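Local coordinates for protein ATP-dependent 6-phosphofructokinase isozyme 2 (Escherichia coli, PDB 3CQD) that uses ATP, with magnesium as cofactor, to phosphorylate fructose 6-phosphate to fructose 1,6-bisphosphate, the first committing step of glycolysis, and works as a homodimer, at residues I181-P186 with R220-L225; M262-A267 with V276-A281. One frame throughout, in Å; residues are numbered along the deposited sequence.

Both segments of contact 1 come earlier in the chain than those of contact 2, so the two follow one another in series within a ribokinase-type fold. Contact 1 joins strand 183-184, the last strand counted in the parallel sheet and extended here by 221-224, to that strand of the small antiparallel sheet; contact 2 packs helix 254-267 against helix 272-287. Their centres lie about 11 Å apart and their side chains meet: Val222 CG1 rests 3.7 Å from Met262 SD, and Leu183 CD1 lies 3.9 Å from Met262 CE. Both reach the same ATP, contact 1 at the phosphates through Lys185 and Ser224, contact 2 at the ribose through Val280, so the paired strands and helix 272-287 each contribute to the nucleotide site.

Contact 1: residues I181-P186 with R220-L225; sequences IELVKP and RVVVSL. With ATP (adenosine-5'-triphosphate), chain I.
Parallel pairing of strand 183-184 with strand 221-224 extends the ribokinase-type sheet and leads to the phosphate end of the ATP site. Three backbone bonds link the two segments round a single bridge at Val184 and Val221: Val184 N gives to Arg220 O, Val222 N to Val184 O at 2.9 Å and nearly straight (168°), and Ser224 N to Pro186 O. At the far end Arg220 and Glu182 run side by side. NH1 of Arg220 does double duty, meeting Glu182 O at 2.9 Å within the guanidinium plane and Glu182 OE2 at 2.8 Å, tilted from that plane, as a salt bridge; a water links the same OE2 to Arg220 NH2. With an alanine here, Glu182 would probably lose the NH1 bonds to both its carbonyl and its OE2, leaving that carboxylate oxygen without this charge. Between the ends, Leu183 CD2 presses on Val222 CG2 at 3.4 Å, a tight fit, while Val184 CG1 lies against Val221 CG2. Lys185 and Ser224 are ATP-binding residues: the lysine bends at chi2, chi3 and chi4, which curls NZ back to Ser224 OG (2.8 Å) and to ATP O2B (2.8 Å); Ser224 OG in turn donates to ATP O3A. Arg162 offers Glu182 OE1 a second salt bridge. Strand 162-166 flanks segment 181-186, helix 204-214 packs on Val221 and Val223, and helix 254-267 touches Lys185, Arg220 and Ser224.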
ATOM      1  N   ILE B 181      11.969 -24.622 -32.003  1.00 24.16           N
ATOM      2  CA  ILE B 181      11.924 -24.739 -30.557  1.00 22.42           C
ATOM      3  C   ILE B 181      10.897 -25.811 -30.266  1.00 21.81           C
ATOM      4  O   ILE B 181       9.825 -25.839 -30.874  1.00 21.37           O
ATOM      5  CB  ILE B 181      11.594 -23.385 -29.861  1.00 21.67           C
ATOM      6  CG1 ILE B 181      12.676 -22.344 -30.185  1.00 21.53           C
ATOM      7  CG2 ILE B 181      11.386 -23.571 -28.333  1.00 21.06           C
ATOM      8  CD1 ILE B 181      14.088 -22.734 -29.754  1.00 21.65           C
ATOM      9  N   GLU B 182      11.254 -26.732 -29.381  1.00 21.06           N
ATOM     10  CA  GLU B 182      10.373 -27.843 -29.075  1.00 20.70           C
ATOM     11  C   GLU B 182       9.129 -27.363 -28.353  1.00 19.85           C
ATOM     12  O   GLU B 182       8.017 -27.827 -28.629  1.00 19.43           O
ATOM     13  CB  GLU B 182      11.095 -28.876 -28.210  1.00 21.04           C
ATOM     14  CG  GLU B 182      12.185 -29.633 -28.946  1.00 22.07           C
ATOM     15  CD  GLU B 182      11.685 -30.852 -29.692  1.00 23.66           C
ATOM     16  OE1 GLU B 182      12.519 -31.477 -30.382  1.00 26.02           O
ATOM     17  OE2 GLU B 182      10.481 -31.190 -29.610  1.00 24.29           O
ATOM     18  N   LEU B 183       9.329 -26.450 -27.403  1.00 18.94           N
ATOM     19  CA  LEU B 183       8.238 -25.978 -26.568  1.00 18.01           C
ATOM     20  C   LEU B 183       8.604 -24.600 -26.059  1.00 17.14           C
ATOM     21  O   LEU B 183       9.734 -24.352 -25.655  1.00 17.59           O
ATOM     22  CB  LEU B 183       7.996 -26.964 -25.412  1.00 18.47           C
ATOM     23  CG  LEU B 183       6.890 -26.895 -24.336  1.00 18.67           C
ATOM     24  CD1 LEU B 183       7.331 -26.164 -23.100  1.00 22.19           C
ATOM     25  CD2 LEU B 183       5.561 -26.364 -24.844  1.00 18.46           C
ATOM     26  N   VAL B 184       7.651 -23.688 -26.130  1.00 15.99           N
ATOM     27  CA  VAL B 184       7.799 -22.392 -25.502  1.00 15.06           C
ATOM     28  C   VAL B 184       6.562 -22.223 -24.629  1.00 14.32           C
ATOM     29  O   VAL B 184       5.466 -22.723 -24.984  1.00 14.27           O
ATOM     30  CB  VAL B 184       7.971 -21.273 -26.548  1.00 15.20           C
ATOM     31  CG1 VAL B 184       6.739 -21.147 -27.427  1.00 15.54           C
ATOM     32  CG2 VAL B 184       8.314 -19.968 -25.894  1.00 14.96           C
ATOM     33  N   LYS B 185       6.754 -21.582 -23.472  1.00 13.26           N
ATOM     34  CA  LYS B 185       5.659 -21.319 -22.553  1.00 12.73           C
ATOM     35  C   LYS B 185       5.581 -19.841 -22.250  1.00 12.34           C
ATOM     36  O   LYS B 185       6.006 -19.411 -21.181  1.00 12.45           O
ATOM     37  CB  LYS B 185       5.780 -22.096 -21.229  1.00 13.19           C
ATOM     38  CG  LYS B 185       4.517 -21.946 -20.341  1.00 11.42           C
ATOM     39  CD  LYS B 185       4.819 -21.971 -18.840  1.00 11.63           C
ATOM     40  CE  LYS B 185       5.440 -20.679 -18.293  1.00 10.53           C
ATOM     41  NZ  LYS B 185       4.814 -19.407 -18.784  1.00  9.98           N
ATOM     42  N   PRO B 186       5.039 -19.055 -23.195  1.00 12.86           N
ATOM     43  CA  PRO B 186       4.813 -17.685 -22.831  1.00 12.62           C
ATOM     44  C   PRO B 186       3.580 -17.675 -21.941  1.00 13.05           C
ATOM     45  O   PRO B 186       2.685 -18.507 -22.110  1.00 12.68           O
ATOM     46  CB  PRO B 186       4.509 -17.007 -24.166  1.00 12.56           C
ATOM     47  CG  PRO B 186       3.907 -18.108 -25.018  1.00 14.06           C
ATOM     48  CD  PRO B 186       4.572 -19.375 -24.563  1.00 12.59           C
ATOM     49  N   ARG B 220       5.496 -26.592 -30.244  1.00 17.61           N
ATOM     50  CA  ARG B 220       4.462 -26.601 -29.221  1.00 17.13           C
ATOM     51  C   ARG B 220       4.530 -25.275 -28.504  1.00 16.56           C
ATOM     52  O   ARG B 220       5.596 -24.833 -28.090  1.00 16.14           O
ATOM     53  CB  ARG B 220       4.662 -27.723 -28.203  1.00 17.23           C
ATOM     54  CG  ARG B 220       4.867 -29.115 -28.779  1.00 18.51           C
ATOM     55  CD  ARG B 220       5.475 -29.986 -27.701  1.00 21.07           C
ATOM     56  NE  ARG B 220       5.829 -31.309 -28.187  1.00 19.79           N
ATOM     57  CZ  ARG B 220       6.937 -31.590 -28.863  1.00 20.87           C
ATOM     58  NH1 ARG B 220       7.814 -30.625 -29.157  1.00 17.04           N
ATOM     59  NH2 ARG B 220       7.156 -32.845 -29.260  1.00 19.41           N
ATOM     60  N   VAL B 221       3.380 -24.635 -28.397  1.00 15.59           N
ATOM     61  CA  VAL B 221       3.273 -23.396 -27.669  1.00 14.82           C
ATOM     62  C   VAL B 221       2.282 -23.658 -26.567  1.00 14.51           C
ATOM     63  O   VAL B 221       1.149 -24.021 -26.836  1.00 15.38           O
ATOM     64  CB  VAL B 221       2.785 -22.245 -28.561  1.00 15.39           C
ATOM     65  CG1 VAL B 221       2.480 -20.989 -27.706  1.00 13.38           C
ATOM     66  CG2 VAL B 221       3.834 -21.908 -29.618  1.00 13.70           C
ATOM     67  N   VAL B 222       2.725 -23.519 -25.326  1.00 14.53           N
ATOM     68  CA  VAL B 222       1.803 -23.581 -24.202  1.00 14.33           C
ATOM     69  C   VAL B 222       1.678 -22.193 -23.607  1.00 14.10           C
ATOM     70  O   VAL B 222       2.579 -21.723 -22.911  1.00 14.38           O
ATOM     71  CB  VAL B 222       2.220 -24.632 -23.154  1.00 14.20           C
ATOM     72  CG1 VAL B 222       1.180 -24.690 -22.009  1.00 13.48           C
ATOM     73  CG2 VAL B 222       2.315 -26.013 -23.813  1.00 14.69           C
ATOM     74  N   VAL B 223       0.576 -21.520 -23.931  1.00 13.91           N
ATOM     75  CA  VAL B 223       0.310 -20.209 -23.360  1.00 13.39           C
ATOM     76  C   VAL B 223      -0.256 -20.436 -21.966  1.00 12.94           C
ATOM     77  O   VAL B 223      -1.342 -20.985 -21.812  1.00 13.50           O
ATOM     78  CB  VAL B 223      -0.701 -19.372 -24.188  1.00 13.64           C
ATOM     79  CG1 VAL B 223      -0.685 -17.902 -23.674  1.00 11.81           C
ATOM     80  CG2 VAL B 223      -0.359 -19.414 -25.662  1.00 14.37           C
ATOM     81  N   SER B 224       0.488 -20.041 -20.955  1.00 12.55           N
ATOM     82  CA  SER B 224      -0.004 -20.230 -19.592  1.00 12.32           C
ATOM     83  C   SER B 224      -0.863 -19.033 -19.224  1.00 12.34           C
ATOM     84  O   SER B 224      -0.589 -17.903 -19.611  1.00 11.78           O
ATOM     85  CB  SER B 224       1.129 -20.482 -18.594  1.00 11.87           C
ATOM     86  OG  SER B 224       2.054 -19.399 -18.522  1.00 10.76           O
ATOM     87  N   LEU B 225      -1.948 -19.309 -18.515  1.00 11.86           N
ATOM     88  CA  LEU B 225      -2.995 -18.338 -18.355  1.00 12.02           C
ATOM     89  C   LEU B 225      -3.248 -18.046 -16.893  1.00 12.38           C
ATOM     90  O   LEU B 225      -4.358 -17.703 -16.545  1.00 12.29           O
ATOM     91  CB  LEU B 225      -4.291 -18.885 -18.965  1.00 12.30           C
ATOM     92  CG  LEU B 225      -4.229 -19.296 -20.435  1.00 13.68           C
ATOM     93  CD1 LEU B 225      -5.537 -19.916 -20.815  1.00 15.38           C
ATOM     94  CD2 LEU B 225      -3.959 -18.059 -21.290  1.00 11.99           C
TER
HETATM   95  PG  ATP I 311       5.752 -17.075 -13.415  1.00 12.35           P
HETATM   96  O1G ATP I 311       6.831 -16.944 -14.447  1.00 11.03           O
HETATM   97  O2G ATP I 311       6.082 -18.015 -12.280  1.00 13.51           O
HETATM   98  O3G ATP I 311       5.193 -15.744 -13.027  1.00 12.50           O
HETATM   99  PB  ATP I 311       3.963 -17.479 -15.558  1.00 10.33           P
HETATM  100  O1B ATP I 311       3.390 -16.106 -15.545  1.00 10.08           O
HETATM  101  O2B ATP I 311       5.074 -17.728 -16.575  1.00 14.22           O
HETATM  102  O3B ATP I 311       4.540 -17.852 -14.118  1.00 11.37           O
HETATM  103  PA  ATP I 311       1.343 -18.637 -15.102  1.00 10.80           P
HETATM  104  O1A ATP I 311       1.066 -17.482 -14.198  1.00 10.11           O
HETATM  105  O2A ATP I 311       0.404 -18.856 -16.233  1.00 13.13           O
HETATM  106  O3A ATP I 311       2.836 -18.593 -15.744  1.00 12.02           O
HETATM  107  O5' ATP I 311       1.531 -19.943 -14.217  1.00 10.19           O
HETATM  108  C5' ATP I 311       1.884 -21.217 -14.777  1.00  8.41           C
HETATM  109  C4' ATP I 311       0.778 -22.157 -14.307  1.00  9.50           C
HETATM  110  O4' ATP I 311       0.659 -22.026 -12.886  1.00  9.28           O
HETATM  111  C3' ATP I 311      -0.629 -21.831 -14.794  1.00  7.03           C
HETATM  112  O3' ATP I 311      -0.929 -22.247 -16.121  1.00 10.30           O
HETATM  113  C2' ATP I 311      -1.468 -22.534 -13.751  1.00 10.57           C
HETATM  114  O2' ATP I 311      -1.483 -23.951 -13.908  1.00 11.38           O
HETATM  115  C1' ATP I 311      -0.679 -22.280 -12.474  1.00 10.04           C
HETATM  116  N9  ATP I 311      -1.200 -21.056 -11.858  1.00 11.45           N
HETATM  117  C8  ATP I 311      -0.656 -19.841 -11.938  1.00 12.04           C
HETATM  118  N7  ATP I 311      -1.379 -18.935 -11.271  1.00 10.83           N
HETATM  119  C5  ATP I 311      -2.408 -19.583 -10.744  1.00 12.53           C
HETATM  120  C6  ATP I 311      -3.548 -19.195  -9.928  1.00 10.94           C
HETATM  121  N6  ATP I 311      -3.678 -17.901  -9.547  1.00 12.07           N
HETATM  122  N1  ATP I 311      -4.391 -20.181  -9.568  1.00 11.85           N
HETATM  123  C2  ATP I 311      -4.240 -21.461  -9.960  1.00 12.27           C
HETATM  124  N3  ATP I 311      -3.224 -21.881 -10.731  1.00 12.48           N
HETATM  125  C4  ATP I 311      -2.297 -20.990 -11.124  1.00 12.28           C
HETATM  126  O   HOH W   1       8.981 -33.359 -31.508  1.00 29.66           O

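Contact 2: residues M262-A267 with V276-A281; sequences MTLKLA and VRFGVA. With ATP (adenosine-5'-triphosphate), chain I.
Met262 meets Gly279 where the two helices come near one another, its CG standing 3.4 Å from Gly279 CA, closer than usual for two carbons. With no side chain on Gly279, Met262 CG can lie directly on its CA. From there the chain continues past the glycine, and Met262 SD sits 4.2 Å from Val276 CA. Two residues on, beyond Thr263, which packs on strand 133-137, Leu264 brings CD1 to the rim of the Phe278 ring, near its plane, in a light apolar touch on CE2. Helices 254-267 and 272-287 form an antiparallel pair of the PfkB fold, their segment axes 8.4 Å apart at closest approach and 155° between their directions. Lys265 then meets Phe278 more fully. A bend at chi2 (-54°) folds its chain over the phenylalanine, so that Lys265 CG lies 3.5 Å from Phe278 CB and CE rides over one face of the ring, offset toward the rim, as a CH-pi contact. Beyond it the ammonium group stands over the same ring, Lys265 NZ 4.9 Å from the Phe278 centroid and 15° off the normal, a cation-pi interaction. Phe278 reaches the lysine with CG anti to its own backbone N, and Tyr304 of helix 297-307 meets the ring edge-to-face. On helix 272-287, Val280, an ATP-binding residue, takes a weak hydrogen bond at its O from ATP O2' at 3.1 Å, while its side chain packs on Val241 of strand 238-241.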
ATOM      1  N   MET B 262       6.125 -29.988 -17.795  1.00 16.21           N
ATOM      2  CA  MET B 262       5.901 -30.239 -19.213  1.00 16.12           C
ATOM      3  C   MET B 262       7.160 -30.776 -19.885  1.00 17.07           C
ATOM      4  O   MET B 262       7.078 -31.619 -20.772  1.00 16.62           O
ATOM      5  CB  MET B 262       5.402 -28.993 -19.916  1.00 15.78           C
ATOM      6  CG  MET B 262       4.109 -28.500 -19.348  1.00 14.41           C
ATOM      7  SD  MET B 262       3.297 -27.294 -20.397  1.00 14.79           S
ATOM      8  CE  MET B 262       4.515 -25.983 -20.470  1.00 13.33           C
ATOM      9  N   THR B 263       8.317 -30.290 -19.436  1.00 17.66           N
ATOM     10  CA  THR B 263       9.609 -30.805 -19.892  1.00 17.93           C
ATOM     11  C   THR B 263       9.670 -32.315 -19.653  1.00 18.96           C
ATOM     12  O   THR B 263      10.012 -33.078 -20.559  1.00 19.04           O
ATOM     13  CB  THR B 263      10.771 -30.076 -19.182  1.00 18.31           C
ATOM     14  OG1 THR B 263      10.689 -28.687 -19.510  1.00 15.86           O
ATOM     15  CG2 THR B 263      12.123 -30.620 -19.636  1.00 19.31           C
ATOM     16  N   LEU B 264       9.300 -32.738 -18.445  1.00 19.24           N
ATOM     17  CA  LEU B 264       9.224 -34.159 -18.119  1.00 20.01           C
ATOM     18  C   LEU B 264       8.276 -34.891 -19.044  1.00 20.57           C
ATOM     19  O   LEU B 264       8.627 -35.938 -19.583  1.00 20.80           O
ATOM     20  CB  LEU B 264       8.805 -34.364 -16.669  1.00 20.23           C
ATOM     21  CG  LEU B 264       9.902 -34.129 -15.633  1.00 20.12           C
ATOM     22  CD1 LEU B 264       9.301 -34.039 -14.236  1.00 19.13           C
ATOM     23  CD2 LEU B 264      10.975 -35.233 -15.700  1.00 20.14           C
ATOM     24  N   LYS B 265       7.091 -34.312 -19.268  1.00 20.03           N
ATOM     25  CA  LYS B 265       6.101 -34.956 -20.112  1.00 20.30           C
ATOM     26  C   LYS B 265       6.596 -35.035 -21.554  1.00 21.07           C
ATOM     27  O   LYS B 265       6.415 -36.059 -22.227  1.00 20.78           O
ATOM     28  CB  LYS B 265       4.744 -34.264 -20.019  1.00 19.55           C
ATOM     29  CG  LYS B 265       3.916 -34.626 -18.775  1.00 19.40           C
ATOM     30  CD  LYS B 265       3.746 -36.143 -18.634  1.00 22.05           C
ATOM     31  CE  LYS B 265       2.932 -36.485 -17.419  1.00 22.82           C
ATOM     32  NZ  LYS B 265       2.747 -37.946 -17.259  1.00 24.34           N
ATOM     33  N   LEU B 266       7.233 -33.958 -22.010  1.00 21.48           N
ATOM     34  CA  LEU B 266       7.875 -33.942 -23.327  1.00 22.23           C
ATOM     35  C   LEU B 266       8.921 -35.049 -23.427  1.00 23.36           C
ATOM     36  O   LEU B 266       8.905 -35.836 -24.386  1.00 23.76           O
ATOM     37  CB  LEU B 266       8.509 -32.576 -23.591  1.00 22.36           C
ATOM     38  CG  LEU B 266       9.011 -32.172 -24.987  1.00 23.41           C
ATOM     39  CD1 LEU B 266      10.465 -32.486 -25.168  1.00 24.06           C
ATOM     40  CD2 LEU B 266       8.173 -32.768 -26.104  1.00 26.46           C
ATOM     41  N   ALA B 267       9.820 -35.103 -22.440  1.00 23.09           N
ATOM     42  CA  ALA B 267      10.835 -36.153 -22.356  1.00 25.25           C
ATOM     43  C   ALA B 267      10.232 -37.558 -22.367  1.00 25.97           C
ATOM     44  O   ALA B 267      10.839 -38.483 -22.901  1.00 27.14           O
ATOM     45  CB  ALA B 267      11.713 -35.960 -21.134  1.00 24.68           C
ATOM     46  N   VAL B 276       0.255 -30.630 -21.100  1.00 15.74           N
ATOM     47  CA  VAL B 276      -0.379 -29.417 -20.591  1.00 15.31           C
ATOM     48  C   VAL B 276      -1.046 -29.693 -19.249  1.00 14.75           C
ATOM     49  O   VAL B 276      -0.921 -28.889 -18.328  1.00 14.16           O
ATOM     50  CB  VAL B 276      -1.361 -28.790 -21.596  1.00 15.16           C
ATOM     51  CG1 VAL B 276      -2.102 -27.569 -20.965  1.00 15.68           C
ATOM     52  CG2 VAL B 276      -0.610 -28.375 -22.863  1.00 16.43           C
ATOM     53  N   ARG B 277      -1.742 -30.825 -19.134  1.00 14.56           N
ATOM     54  CA  ARG B 277      -2.353 -31.180 -17.845  1.00 14.79           C
ATOM     55  C   ARG B 277      -1.318 -31.282 -16.719  1.00 14.19           C
ATOM     56  O   ARG B 277      -1.539 -30.767 -15.628  1.00 14.51           O
ATOM     57  CB  ARG B 277      -3.146 -32.478 -17.934  1.00 15.12           C
ATOM     58  CG  ARG B 277      -4.431 -32.351 -18.724  1.00 16.77           C
ATOM     59  CD  ARG B 277      -5.112 -33.681 -18.800  1.00 18.22           C
ATOM     60  NE  ARG B 277      -6.442 -33.565 -19.384  1.00 18.51           N
ATOM     61  CZ  ARG B 277      -7.134 -34.602 -19.839  1.00 20.52           C
ATOM     62  NH1 ARG B 277      -8.347 -34.414 -20.349  1.00 23.14           N
ATOM     63  NH2 ARG B 277      -6.615 -35.828 -19.784  1.00 20.78           N
ATOM     64  N   PHE B 278      -0.197 -31.942 -16.988  1.00 14.33           N
ATOM     65  CA  PHE B 278       0.878 -32.035 -15.997  1.00 13.02           C
ATOM     66  C   PHE B 278       1.512 -30.677 -15.718  1.00 12.15           C
ATOM     67  O   PHE B 278       1.862 -30.382 -14.574  1.00 12.27           O
ATOM     68  CB  PHE B 278       1.933 -33.028 -16.438  1.00 13.54           C
ATOM     69  CG  PHE B 278       2.754 -33.601 -15.307  1.00 13.41           C
ATOM     70  CD1 PHE B 278       2.137 -34.263 -14.241  1.00 14.06           C
ATOM     71  CD2 PHE B 278       4.139 -33.513 -15.337  1.00 14.10           C
ATOM     72  CE1 PHE B 278       2.908 -34.813 -13.195  1.00 15.67           C
ATOM     73  CE2 PHE B 278       4.933 -34.068 -14.299  1.00 15.76           C
ATOM     74  CZ  PHE B 278       4.313 -34.713 -13.237  1.00 16.38           C
ATOM     75  N   GLY B 279       1.631 -29.847 -16.754  1.00 11.62           N
ATOM     76  CA  GLY B 279       2.124 -28.478 -16.602  1.00 11.37           C
ATOM     77  C   GLY B 279       1.209 -27.710 -15.673  1.00 11.57           C
ATOM     78  O   GLY B 279       1.664 -27.042 -14.732  1.00 11.33           O
ATOM     79  N   VAL B 280      -0.087 -27.774 -15.967  1.00 11.36           N
ATOM     80  CA  VAL B 280      -1.078 -27.085 -15.151  1.00 11.96           C
ATOM     81  C   VAL B 280      -1.053 -27.616 -13.720  1.00 11.40           C
ATOM     82  O   VAL B 280      -1.055 -26.830 -12.790  1.00 12.47           O
ATOM     83  CB  VAL B 280      -2.501 -27.148 -15.768  1.00 11.68           C
ATOM     84  CG1 VAL B 280      -3.540 -26.712 -14.732  1.00 12.62           C
ATOM     85  CG2 VAL B 280      -2.571 -26.238 -16.988  1.00  9.64           C
ATOM     86  N   ALA B 281      -1.020 -28.940 -13.561  1.00 12.09           N
ATOM     87  CA  ALA B 281      -0.959 -29.572 -12.237  1.00 12.42           C
ATOM     88  C   ALA B 281       0.212 -29.062 -11.402  1.00 12.61           C
ATOM     89  O   ALA B 281       0.047 -28.677 -10.237  1.00 12.94           O
ATOM     90  CB  ALA B 281      -0.880 -31.080 -12.374  1.00 13.00           C
TER
HETATM   91  PG  ATP I 311       5.752 -17.075 -13.415  1.00 12.35           P
HETATM   92  O1G ATP I 311       6.831 -16.944 -14.447  1.00 11.03           O
HETATM   93  O2G ATP I 311       6.082 -18.015 -12.280  1.00 13.51           O
HETATM   94  O3G ATP I 311       5.193 -15.744 -13.027  1.00 12.50           O
HETATM   95  PB  ATP I 311       3.963 -17.479 -15.558  1.00 10.33           P
HETATM   96  O1B ATP I 311       3.390 -16.106 -15.545  1.00 10.08           O
HETATM   97  O2B ATP I 311       5.074 -17.728 -16.575  1.00 14.22           O
HETATM   98  O3B ATP I 311       4.540 -17.852 -14.118  1.00 11.37           O
HETATM   99  PA  ATP I 311       1.343 -18.637 -15.102  1.00 10.80           P
HETATM  100  O1A ATP I 311       1.066 -17.482 -14.198  1.00 10.11           O
HETATM  101  O2A ATP I 311       0.404 -18.856 -16.233  1.00 13.13           O
HETATM  102  O3A ATP I 311       2.836 -18.593 -15.744  1.00 12.02           O
HETATM  103  O5' ATP I 311       1.531 -19.943 -14.217  1.00 10.19           O
HETATM  104  C5' ATP I 311       1.884 -21.217 -14.777  1.00  8.41           C
HETATM  105  C4' ATP I 311       0.778 -22.157 -14.307  1.00  9.50           C
HETATM  106  O4' ATP I 311       0.659 -22.026 -12.886  1.00  9.28           O
HETATM  107  C3' ATP I 311      -0.629 -21.831 -14.794  1.00  7.03           C
HETATM  108  O3' ATP I 311      -0.929 -22.247 -16.121  1.00 10.30           O
HETATM  109  C2' ATP I 311      -1.468 -22.534 -13.751  1.00 10.57           C
HETATM  110  O2' ATP I 311      -1.483 -23.951 -13.908  1.00 11.38           O
HETATM  111  C1' ATP I 311      -0.679 -22.280 -12.474  1.00 10.04           C
HETATM  112  N9  ATP I 311      -1.200 -21.056 -11.858  1.00 11.45           N
HETATM  113  C8  ATP I 311      -0.656 -19.841 -11.938  1.00 12.04           C
HETATM  114  N7  ATP I 311      -1.379 -18.935 -11.271  1.00 10.83           N
HETATM  115  C5  ATP I 311      -2.408 -19.583 -10.744  1.00 12.53           C
HETATM  116  C6  ATP I 311      -3.548 -19.195  -9.928  1.00 10.94           C
HETATM  117  N6  ATP I 311      -3.678 -17.901  -9.547  1.00 12.07           N
HETATM  118  N1  ATP I 311      -4.391 -20.181  -9.568  1.00 11.85           N
HETATM  119  C2  ATP I 311      -4.240 -21.461  -9.960  1.00 12.27           C
HETATM  120  N3  ATP I 311      -3.224 -21.881 -10.731  1.00 12.48           N
HETATM  121  C4  ATP I 311      -2.297 -20.990 -11.124  1.00 12.28           C